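Local coordinates for protein FkbI (Streptomyces hygroscopicus, PDB 1R2J), which binds FAD and probably acts as an acyl-ACP dehydrogenase in making the methoxymalonyl extender unit of the polyketide FK520, at residues M80-V85 against K99-G104; R241-A246 against G330-R335; C282-D287 against V297-L302; T125-D130 against A164-P169. All blocks are in the same frame, centred on the assembly; numbering follows the deposited sequence.

In the fold
The four contacts span the three parts expected of an acyl-CoA dehydrogenase: contact 1 joins helices of the N-terminal domain, contact 4 packs two strands of the middle domain against each other, and contacts 2 and 3 pack the C-terminal helices. Contact 1 is close to the cofactor, the side chain of Ala81 being about 10 Å from FAD and about 4 Å from that of the FAD-binding Val109. It also meets contact 4, where Thr84 CG2 packs on Val165 CG1 at 4.2 Å. Contacts 2 and 3, with centres 27 Å apart, share the C-terminal helical region without touching. Contacts 2 and 4, centres 43 Å apart, lie on opposite sides of the chain's centre.

Contact 1 (M80-V85 against K99-G104); sequences MAAWTV and KELTSG
Leu101 meets Ala82 without any ring or other flat side chain between them, and the flat group worth following is the peptide carbonyl of Met80 in the same helix. Thr84 reaches its oxygen twice, from opposite faces of the carbonyl plane: the hydroxyl, with OG1 2.7 Å from Met80 O, and the backbone amide, with N 2.9 Å from the same oxygen. Thr84 OG1 also has a hydrogen-bonding partner in Ser221 of helix 219-248.

Across the contact a single methyl does the touching. Leu101 CD1 rests on the backbone of helix 69-88, 3.7 Å from Ala82 CA, and alongside its methyl, 3.8 Å from Ala82 CB. CG of Leu101 stands opposite its own carbonyl carbon (chi1 -62°), and with chi2 extended this carries the branch out to the helix. The leucine sits just past the end of helix 91-100, where Ser103 OG bonds to Lys99 O at 2.6 Å. Ala107 of strand 107-110 lies against both Leu101 and Ala81, while Ala82 also meets Val43 and Leu98.

Being wholly apolar and buried, the contact depends on shape rather than on directed bonds: the small Ala82 lets a leucine methyl come down to the helix backbone, beside the strand that carries the FAD-binding Val109.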
# COMPACT_ATOMS: atom_id res chain seq x y z
N MET A 80 -2.72 -6.79 1.40
CA MET A 80 -4.08 -6.58 0.94
C MET A 80 -4.60 -7.83 0.24
O MET A 80 -5.75 -8.21 0.42
CB MET A 80 -4.15 -5.38 -0.00
CG MET A 80 -5.58 -5.02 -0.44
SD MET A 80 -5.80 -3.28 -0.91
CE MET A 80 -5.04 -3.26 -2.51
N ALA A 81 -3.74 -8.46 -0.56
CA ALA A 81 -4.13 -9.67 -1.28
C ALA A 81 -4.44 -10.78 -0.28
O ALA A 81 -5.45 -11.48 -0.41
CB ALA A 81 -3.02 -10.11 -2.21
N ALA A 82 -3.56 -10.94 0.71
CA ALA A 82 -3.71 -11.97 1.73
C ALA A 82 -5.00 -11.77 2.50
O ALA A 82 -5.75 -12.73 2.74
CB ALA A 82 -2.51 -11.93 2.69
N TRP A 83 -5.25 -10.53 2.90
CA TRP A 83 -6.46 -10.17 3.64
C TRP A 83 -7.71 -10.45 2.81
O TRP A 83 -8.68 -11.02 3.31
CB TRP A 83 -6.42 -8.68 4.02
CG TRP A 83 -7.71 -8.16 4.56
CD1 TRP A 83 -8.56 -7.29 3.95
CD2 TRP A 83 -8.32 -8.51 5.81
NE1 TRP A 83 -9.66 -7.06 4.75
CE2 TRP A 83 -9.53 -7.80 5.89
CE3 TRP A 83 -7.95 -9.35 6.87
CZ2 TRP A 83 -10.39 -7.91 7.00
CZ3 TRP A 83 -8.80 -9.46 7.96
CH2 TRP A 83 -10.00 -8.74 8.02
N THR A 84 -7.67 -10.04 1.55
CA THR A 84 -8.80 -10.26 0.65
C THR A 84 -9.16 -11.75 0.54
O THR A 84 -10.33 -12.11 0.56
CB THR A 84 -8.48 -9.71 -0.76
OG1 THR A 84 -8.20 -8.31 -0.67
CG2 THR A 84 -9.65 -9.93 -1.70
N VAL A 85 -8.15 -12.60 0.45
CA VAL A 85 -8.39 -14.03 0.33
C VAL A 85 -8.87 -14.65 1.63
O VAL A 85 -9.72 -15.55 1.62
CB VAL A 85 -7.12 -14.78 -0.14
CG1 VAL A 85 -7.39 -16.26 -0.24
CG2 VAL A 85 -6.66 -14.24 -1.50
N LYS A 99 -0.68 -19.79 2.24
CA LYS A 99 0.59 -20.47 2.46
C LYS A 99 1.61 -20.08 1.39
O LYS A 99 2.81 -20.00 1.67
CB LYS A 99 0.40 -21.99 2.46
CG LYS A 99 0.32 -22.59 1.06
CD LYS A 99 1.63 -23.27 0.65
CE LYS A 99 2.01 -24.44 1.56
NZ LYS A 99 3.29 -25.11 1.18
N GLU A 100 1.14 -19.83 0.18
CA GLU A 100 2.04 -19.43 -0.89
C GLU A 100 2.54 -18.00 -0.69
O GLU A 100 3.67 -17.68 -1.07
CB GLU A 100 1.34 -19.56 -2.25
CG GLU A 100 0.93 -20.98 -2.59
CD GLU A 100 0.64 -21.17 -4.07
OE1 GLU A 100 0.00 -22.19 -4.43
OE2 GLU A 100 1.06 -20.31 -4.87
N LEU A 101 1.70 -17.15 -0.11
CA LEU A 101 2.07 -15.76 0.12
C LEU A 101 3.01 -15.61 1.32
O LEU A 101 3.40 -14.49 1.69
CB LEU A 101 0.82 -14.90 0.36
CG LEU A 101 -0.19 -14.82 -0.79
CD1 LEU A 101 -1.33 -13.91 -0.38
CD2 LEU A 101 0.48 -14.28 -2.04
N THR A 102 3.39 -16.73 1.91
CA THR A 102 4.29 -16.72 3.06
C THR A 102 5.30 -17.89 2.90
O THR A 102 5.80 -18.41 3.88
CB THR A 102 3.49 -16.88 4.37
OG1 THR A 102 3.01 -18.22 4.47
CG2 THR A 102 2.35 -15.92 4.42
N SER A 103 5.55 -18.25 1.65
CA SER A 103 6.51 -19.24 1.25
C SER A 103 7.27 -18.60 0.06
O SER A 103 7.95 -19.32 -0.70
CB SER A 103 5.88 -20.53 0.70
OG SER A 103 5.10 -21.16 1.66
N GLY A 104 7.01 -17.31 -0.17
CA GLY A 104 7.67 -16.52 -1.19
C GLY A 104 7.09 -16.60 -2.59
O GLY A 104 5.88 -16.45 -2.78

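Contact 2 (R241-A246 against G330-R335); sequences RTAAVA and GHVVER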
# COMPACT_ATOMS: atom_id res chain seq x y z
N ARG A 241 11.05 13.67 9.58
CA ARG A 241 11.39 14.29 10.86
C ARG A 241 12.85 14.04 11.22
O ARG A 241 13.57 14.95 11.63
CB ARG A 241 10.47 13.77 11.97
CG ARG A 241 10.69 14.42 13.34
CD ARG A 241 11.61 13.58 14.23
NE ARG A 241 11.00 12.30 14.53
CZ ARG A 241 11.57 11.32 15.24
NH1 ARG A 241 12.80 11.47 15.73
NH2 ARG A 241 10.91 10.19 15.45
N THR A 242 13.30 12.80 11.05
CA THR A 242 14.68 12.46 11.39
C THR A 242 15.71 13.12 10.48
O THR A 242 16.79 13.49 10.93
CB THR A 242 14.91 10.94 11.39
OG1 THR A 242 14.56 10.40 10.12
CG2 THR A 242 14.05 10.29 12.47
N ALA A 243 15.39 13.27 9.20
CA ALA A 243 16.31 13.90 8.25
C ALA A 243 16.38 15.41 8.53
O ALA A 243 17.45 16.00 8.47
CB ALA A 243 15.85 13.65 6.81
N ALA A 244 15.23 16.02 8.82
CA ALA A 244 15.18 17.44 9.10
C ALA A 244 15.93 17.76 10.39
O ALA A 244 16.72 18.70 10.44
CB ALA A 244 13.73 17.92 9.20
N VAL A 245 15.69 16.98 11.44
CA VAL A 245 16.38 17.23 12.70
C VAL A 245 17.89 17.04 12.51
O VAL A 245 18.68 17.85 13.00
CB VAL A 245 15.87 16.29 13.82
CG1 VAL A 245 14.41 16.59 14.11
CG2 VAL A 245 16.02 14.85 13.40
N ALA A 246 18.29 15.99 11.80
CA ALA A 246 19.72 15.74 11.57
C ALA A 246 20.37 16.94 10.89
O ALA A 246 21.47 17.36 11.27
CB ALA A 246 19.91 14.49 10.72
N GLY A 330 17.45 9.09 -5.32
CA GLY A 330 18.15 9.83 -4.28
C GLY A 330 17.49 10.03 -2.94
O GLY A 330 16.77 9.16 -2.46
N HIS A 331 17.65 11.26 -2.42
CA HIS A 331 17.19 11.67 -1.09
C HIS A 331 15.87 11.23 -0.47
O HIS A 331 14.83 11.35 -1.07
CB HIS A 331 17.23 13.20 -1.00
CG HIS A 331 17.72 13.71 0.33
ND1 HIS A 331 19.03 14.05 0.56
CD2 HIS A 331 17.08 13.85 1.51
CE1 HIS A 331 19.19 14.38 1.83
NE2 HIS A 331 18.02 14.25 2.43
N VAL A 332 15.98 10.77 0.78
CA VAL A 332 14.83 10.35 1.57
C VAL A 332 13.77 11.45 1.53
O VAL A 332 12.59 11.18 1.35
CB VAL A 332 15.17 10.10 3.07
CG1 VAL A 332 15.91 8.80 3.22
CG2 VAL A 332 16.02 11.25 3.63
N VAL A 333 14.19 12.70 1.69
CA VAL A 333 13.25 13.81 1.67
C VAL A 333 12.75 14.04 0.25
O VAL A 333 11.57 14.35 0.04
CB VAL A 333 13.89 15.09 2.25
CG1 VAL A 333 12.96 16.27 2.06
CG2 VAL A 333 14.15 14.89 3.74
N GLU A 334 13.63 13.85 -0.73
CA GLU A 334 13.28 14.00 -2.14
C GLU A 334 12.16 13.02 -2.50
O GLU A 334 11.16 13.40 -3.11
CB GLU A 334 14.51 13.69 -3.01
CG GLU A 334 14.16 13.07 -4.37
CD GLU A 334 13.50 14.07 -5.26
OE1 GLU A 334 12.78 13.69 -6.20
OE2 GLU A 334 13.73 15.27 -5.01
N ARG A 335 12.36 11.76 -2.13
CA ARG A 335 11.40 10.70 -2.39
C ARG A 335 10.12 10.85 -1.56
O ARG A 335 9.02 10.56 -2.05
CB ARG A 335 12.04 9.34 -2.11
CG ARG A 335 13.17 8.99 -3.06
CD ARG A 335 13.71 7.59 -2.81
NE ARG A 335 14.60 7.50 -1.65
CZ ARG A 335 14.24 7.07 -0.45
NH1 ARG A 335 13.00 6.68 -0.21
NH2 ARG A 335 15.15 7.01 0.53
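Torsions at two neighbouring valines bring one methyl of each to Ala243. In Val333, chi1 of 173° sets CG2 opposite the carbonyl carbon, and this branch approaches Ala243 CB to 3.7 Å. In Val332 the touching methyl occupies a different position: chi1 of -75° leaves CG2 between the backbone nitrogen and carbonyl carbon, a crowded position, yet it is this methyl that comes within 4.0 Å of Ala243 CB. The alanine methyl therefore has a branch of each valine against it, and Ala243 CA lies 7.3 Å from Val333 CA.

The contact belongs to the largely helical C-terminal domain of the acyl-CoA dehydrogenase fold, where it sets the first turn of helix 332-345 against the later part of helix 219-248. Val333 at the same time packs on Ala318, Ala319 and Leu322 of helix 297-322, whereas Ala244, next to Ala243, turns to Leu271 of helix 262-287.

Local bonds accompany the start of the helix carrying the valines. His331 occupies the N-cap position, and its ring edge has the backbone nitrogen of Val333 in its plane. Arg335 folds back along the first turn: its NE bonds to Gly330 O at 2.8 Å, meeting the carbonyl nearly along the C=O axis, although the oxygen lies 17° out of the guanidinium plane. One face of that guanidinium lies over Val332 CA, offset toward the rim and 3.5 Å from the plane, so the arginine covers the backbone of a residue whose methyl faces Ala243.

Contact 3 (C282-D287 against V297-L302); sequences CEYASD and VPATIL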
# COMPACT_ATOMS: atom_id res chain seq x y z
N CYS A 282 -3.33 6.09 13.72
CA CYS A 282 -3.07 4.75 13.18
C CYS A 282 -3.23 3.70 14.28
O CYS A 282 -3.75 2.61 14.05
CB CYS A 282 -1.67 4.65 12.59
SG CYS A 282 -1.46 5.63 11.09
N GLU A 283 -2.76 4.05 15.48
CA GLU A 283 -2.85 3.16 16.63
C GLU A 283 -4.32 2.91 17.00
O GLU A 283 -4.72 1.78 17.29
CB GLU A 283 -2.11 3.79 17.82
CG GLU A 283 -0.60 3.82 17.65
CD GLU A 283 0.06 4.82 18.57
OE1 GLU A 283 1.29 5.02 18.47
OE2 GLU A 283 -0.65 5.42 19.40
N TYR A 284 -5.11 3.98 16.99
CA TYR A 284 -6.53 3.90 17.31
C TYR A 284 -7.26 2.97 16.33
O TYR A 284 -8.07 2.12 16.73
CB TYR A 284 -7.15 5.30 17.26
CG TYR A 284 -8.61 5.36 17.63
CD1 TYR A 284 -9.01 5.37 18.97
CD2 TYR A 284 -9.59 5.44 16.65
CE1 TYR A 284 -10.37 5.46 19.31
CE2 TYR A 284 -10.95 5.53 16.98
CZ TYR A 284 -11.32 5.54 18.31
OH TYR A 284 -12.65 5.65 18.64
N ALA A 285 -6.99 3.15 15.04
CA ALA A 285 -7.64 2.32 14.03
C ALA A 285 -7.19 0.87 14.16
O ALA A 285 -7.99 -0.06 13.97
CB ALA A 285 -7.32 2.85 12.64
N SER A 286 -5.91 0.67 14.49
CA SER A 286 -5.38 -0.68 14.63
C SER A 286 -6.01 -1.41 15.81
O SER A 286 -6.25 -2.61 15.75
CB SER A 286 -3.85 -0.64 14.78
OG SER A 286 -3.48 -0.27 16.10
N ASP A 287 -6.30 -0.68 16.89
CA ASP A 287 -6.94 -1.28 18.05
C ASP A 287 -8.35 -1.75 17.66
O ASP A 287 -8.73 -2.89 17.92
CB ASP A 287 -7.04 -0.27 19.21
CG ASP A 287 -5.68 0.03 19.84
OD1 ASP A 287 -4.81 -0.86 19.81
OD2 ASP A 287 -5.49 1.14 20.37
N VAL A 297 -14.15 0.86 10.34
CA VAL A 297 -14.03 1.25 8.95
C VAL A 297 -13.76 2.76 8.95
O VAL A 297 -12.85 3.23 8.29
CB VAL A 297 -15.32 0.95 8.15
CG1 VAL A 297 -15.25 1.61 6.77
CG2 VAL A 297 -15.49 -0.56 7.99
N PRO A 298 -14.56 3.54 9.71
CA PRO A 298 -14.34 4.99 9.75
C PRO A 298 -13.01 5.41 10.37
O PRO A 298 -12.40 6.38 9.95
CB PRO A 298 -15.55 5.51 10.53
CG PRO A 298 -15.87 4.36 11.46
CD PRO A 298 -15.71 3.16 10.55
N ALA A 299 -12.56 4.66 11.38
CA ALA A 299 -11.29 4.97 12.03
C ALA A 299 -10.13 4.70 11.07
O ALA A 299 -9.10 5.38 11.12
CB ALA A 299 -11.13 4.14 13.28
N THR A 300 -10.30 3.71 10.20
CA THR A 300 -9.27 3.37 9.22
C THR A 300 -9.24 4.41 8.10
O THR A 300 -8.16 4.82 7.65
CB THR A 300 -9.52 1.97 8.63
OG1 THR A 300 -9.34 0.98 9.67
CG2 THR A 300 -8.55 1.68 7.49
N ILE A 301 -10.41 4.84 7.64
CA ILE A 301 -10.47 5.87 6.59
C ILE A 301 -9.82 7.13 7.16
O ILE A 301 -9.03 7.82 6.50
CB ILE A 301 -11.94 6.20 6.21
CG1 ILE A 301 -12.58 5.02 5.46
CG2 ILE A 301 -11.98 7.46 5.35
CD1 ILE A 301 -14.11 5.10 5.37
N LEU A 302 -10.16 7.41 8.42
CA LEU A 302 -9.63 8.57 9.11
C LEU A 302 -8.10 8.52 9.20
O LEU A 302 -7.42 9.51 8.92
CB LEU A 302 -10.23 8.63 10.52
CG LEU A 302 -9.69 9.72 11.44
CD1 LEU A 302 -10.07 11.07 10.91
CD2 LEU A 302 -10.27 9.52 12.83
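The helical segments holding Ala285 and Ala299 run antiparallel, their axes 8.4 Å apart at the closest approach and 154° between their N-to-C directions, with the two alanine CA atoms 4.9 Å from each other. So short a separation is possible because the residues facing each other are small. Ala285 CB points across the interface and sits 3.4 Å from the carbonyl oxygen Ala299 O, while the two methyls, Ala285 CB and Ala299 CB, stand 4.1 Å apart.

Around this centre lie two larger side chains. The Tyr284 ring, with CG opposite its backbone nitrogen (chi1 -178°), is carried toward the partner helix, and its CD2 reaches Ala299 CB obliquely at 3.9 Å. On another flank Thr300 OG1 lies 4.0 Å from Ala285 CB; its hydroxyl is hydrogen-bonded to Met296 O, just before the helix. Ser286, on the side turned from the partner, folds its hydroxyl back onto its own helix, OG bonding to Glu283 O at 2.7 Å from the same face of that carbonyl as the Asp287 amide.

Other helices cover the outer sides of the pair: Cys282 packs on helix 219-248, and Ile301 on helix 350-361. The arrangement is that of consecutive antiparallel helices, here 262-287 and 297-322, whose short connection is mostly unmodelled, within the helical bundle that forms the C-terminal domain of acyl-CoA dehydrogenases.

Contact 4 (T125-D130 against A164-P169); sequences TRVRLD and AVVVVP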
# COMPACT_ATOMS: atom_id res chain seq x y z
N THR A 125 -14.67 -4.99 -16.08
CA THR A 125 -14.08 -6.32 -16.18
C THR A 125 -15.11 -7.34 -15.71
O THR A 125 -15.82 -7.12 -14.72
CB THR A 125 -12.80 -6.42 -15.33
OG1 THR A 125 -12.32 -7.77 -15.35
CG2 THR A 125 -13.09 -6.01 -13.91
N ARG A 126 -15.20 -8.46 -16.41
CA ARG A 126 -16.16 -9.50 -16.09
C ARG A 126 -15.55 -10.87 -15.76
O ARG A 126 -14.55 -11.26 -16.34
CB ARG A 126 -17.15 -9.66 -17.25
CG ARG A 126 -16.50 -9.56 -18.63
CD ARG A 126 -17.54 -9.23 -19.70
NE ARG A 126 -16.96 -9.27 -21.04
CZ ARG A 126 -16.07 -8.39 -21.49
NH1 ARG A 126 -15.65 -7.41 -20.71
NH2 ARG A 126 -15.59 -8.50 -22.73
N VAL A 127 -16.17 -11.56 -14.81
CA VAL A 127 -15.75 -12.89 -14.39
C VAL A 127 -16.95 -13.77 -14.67
O VAL A 127 -18.05 -13.48 -14.19
CB VAL A 127 -15.43 -12.96 -12.90
CG1 VAL A 127 -15.11 -14.37 -12.49
CG2 VAL A 127 -14.25 -12.03 -12.58
N ARG A 128 -16.75 -14.84 -15.44
CA ARG A 128 -17.88 -15.71 -15.78
C ARG A 128 -17.64 -17.20 -15.46
O ARG A 128 -16.90 -17.90 -16.16
CB ARG A 128 -18.24 -15.53 -17.26
CG ARG A 128 -19.25 -14.42 -17.52
CD ARG A 128 -19.96 -14.57 -18.87
NE ARG A 128 -20.72 -15.82 -18.89
CZ ARG A 128 -21.85 -16.05 -18.22
NH1 ARG A 128 -22.45 -17.23 -18.33
NH2 ARG A 128 -22.38 -15.11 -17.44
N LEU A 129 -18.33 -17.66 -14.41
CA LEU A 129 -18.28 -19.05 -13.97
C LEU A 129 -18.91 -19.89 -15.08
O LEU A 129 -20.02 -19.60 -15.52
CB LEU A 129 -19.07 -19.26 -12.69
CG LEU A 129 -18.56 -18.63 -11.39
CD1 LEU A 129 -19.63 -18.71 -10.31
CD2 LEU A 129 -17.29 -19.34 -10.93
N ASP A 130 -18.24 -20.96 -15.50
CA ASP A 130 -18.74 -21.82 -16.56
C ASP A 130 -18.25 -23.25 -16.34
O ASP A 130 -17.27 -23.69 -16.94
CB ASP A 130 -18.24 -21.33 -17.91
CG ASP A 130 -18.80 -19.96 -18.27
OD1 ASP A 130 -20.04 -19.83 -18.32
OD2 ASP A 130 -18.00 -19.03 -18.49
N ALA A 164 -17.17 -9.99 -8.23
CA ALA A 164 -16.48 -11.23 -7.92
C ALA A 164 -14.98 -10.95 -7.88
O ALA A 164 -14.51 -9.96 -8.43
CB ALA A 164 -16.78 -12.29 -8.98
N VAL A 165 -14.23 -11.82 -7.21
CA VAL A 165 -12.78 -11.66 -7.11
C VAL A 165 -12.10 -12.95 -7.54
O VAL A 165 -12.42 -14.02 -7.03
CB VAL A 165 -12.37 -11.33 -5.66
CG1 VAL A 165 -10.90 -10.98 -5.61
CG2 VAL A 165 -13.22 -10.19 -5.12
N VAL A 166 -11.15 -12.84 -8.47
CA VAL A 166 -10.44 -14.01 -8.98
C VAL A 166 -8.92 -13.92 -8.84
O VAL A 166 -8.32 -12.90 -9.18
CB VAL A 166 -10.77 -14.25 -10.47
CG1 VAL A 166 -10.22 -15.60 -10.93
CG2 VAL A 166 -12.27 -14.20 -10.68
N VAL A 167 -8.31 -15.00 -8.35
CA VAL A 167 -6.86 -15.05 -8.20
C VAL A 167 -6.34 -15.67 -9.50
O VAL A 167 -6.53 -16.86 -9.75
CB VAL A 167 -6.45 -15.95 -7.01
CG1 VAL A 167 -4.93 -16.01 -6.91
CG2 VAL A 167 -7.04 -15.40 -5.72
N VAL A 168 -5.71 -14.84 -10.32
CA VAL A 168 -5.19 -15.26 -11.62
C VAL A 168 -3.67 -15.38 -11.67
O VAL A 168 -2.95 -14.45 -11.31
CB VAL A 168 -5.61 -14.26 -12.72
CG1 VAL A 168 -5.26 -14.82 -14.09
CG2 VAL A 168 -7.10 -13.97 -12.62
N PRO A 169 -3.15 -16.54 -12.12
CA PRO A 169 -1.70 -16.73 -12.21
C PRO A 169 -1.16 -15.76 -13.26
O PRO A 169 -1.69 -15.67 -14.37
CB PRO A 169 -1.57 -18.18 -12.65
CG PRO A 169 -2.79 -18.83 -12.05
CD PRO A 169 -3.86 -17.81 -12.36
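Apolar contact alone joins the two strands directly, and it is centred on Val127 and Val166. Val166 CG2 faces the fork of Val127, nearly equidistant from both branches, 3.4 Å from Val127 CG1 and 3.5 Å from Val127 CG2, distances tighter than usual for carbon atoms. The side chains run past each other in opposite directions. With chi1 at -171°, CG2 of Val166 stands opposite its carbonyl carbon and is directed at Val127. Ala164, two residues earlier on the strand, adds a looser touch, its CB being 4.2 Å from Val127 CB.

In their backbone hydrogen bonding neither strand pairs with the other, but the end of strand 151-156 bridges them: Ala164 bonds to Gly156 at that end, and Thr125 and Val127 bond to Leu157 just past it. Strand 126-130 also pairs with strand 133-143, through Arg126 with Asp137 and Arg128 with Val135. The two strands are assigned to different sheets of the beta-rich middle domain, and the valines meet where these adjoin.

Charged groups take no part across the contact. The Arg126 guanidinium forms a salt bridge through NH2 with Asp137 OD2.

Tight, non-directional methyl contact, with no polar bond, is therefore what links the strands side chain to side chain: Val166 also packs on Val201 and Val206, extending the same hydrophobic core, while the charged groups of strand 126-130 bond away from this contact.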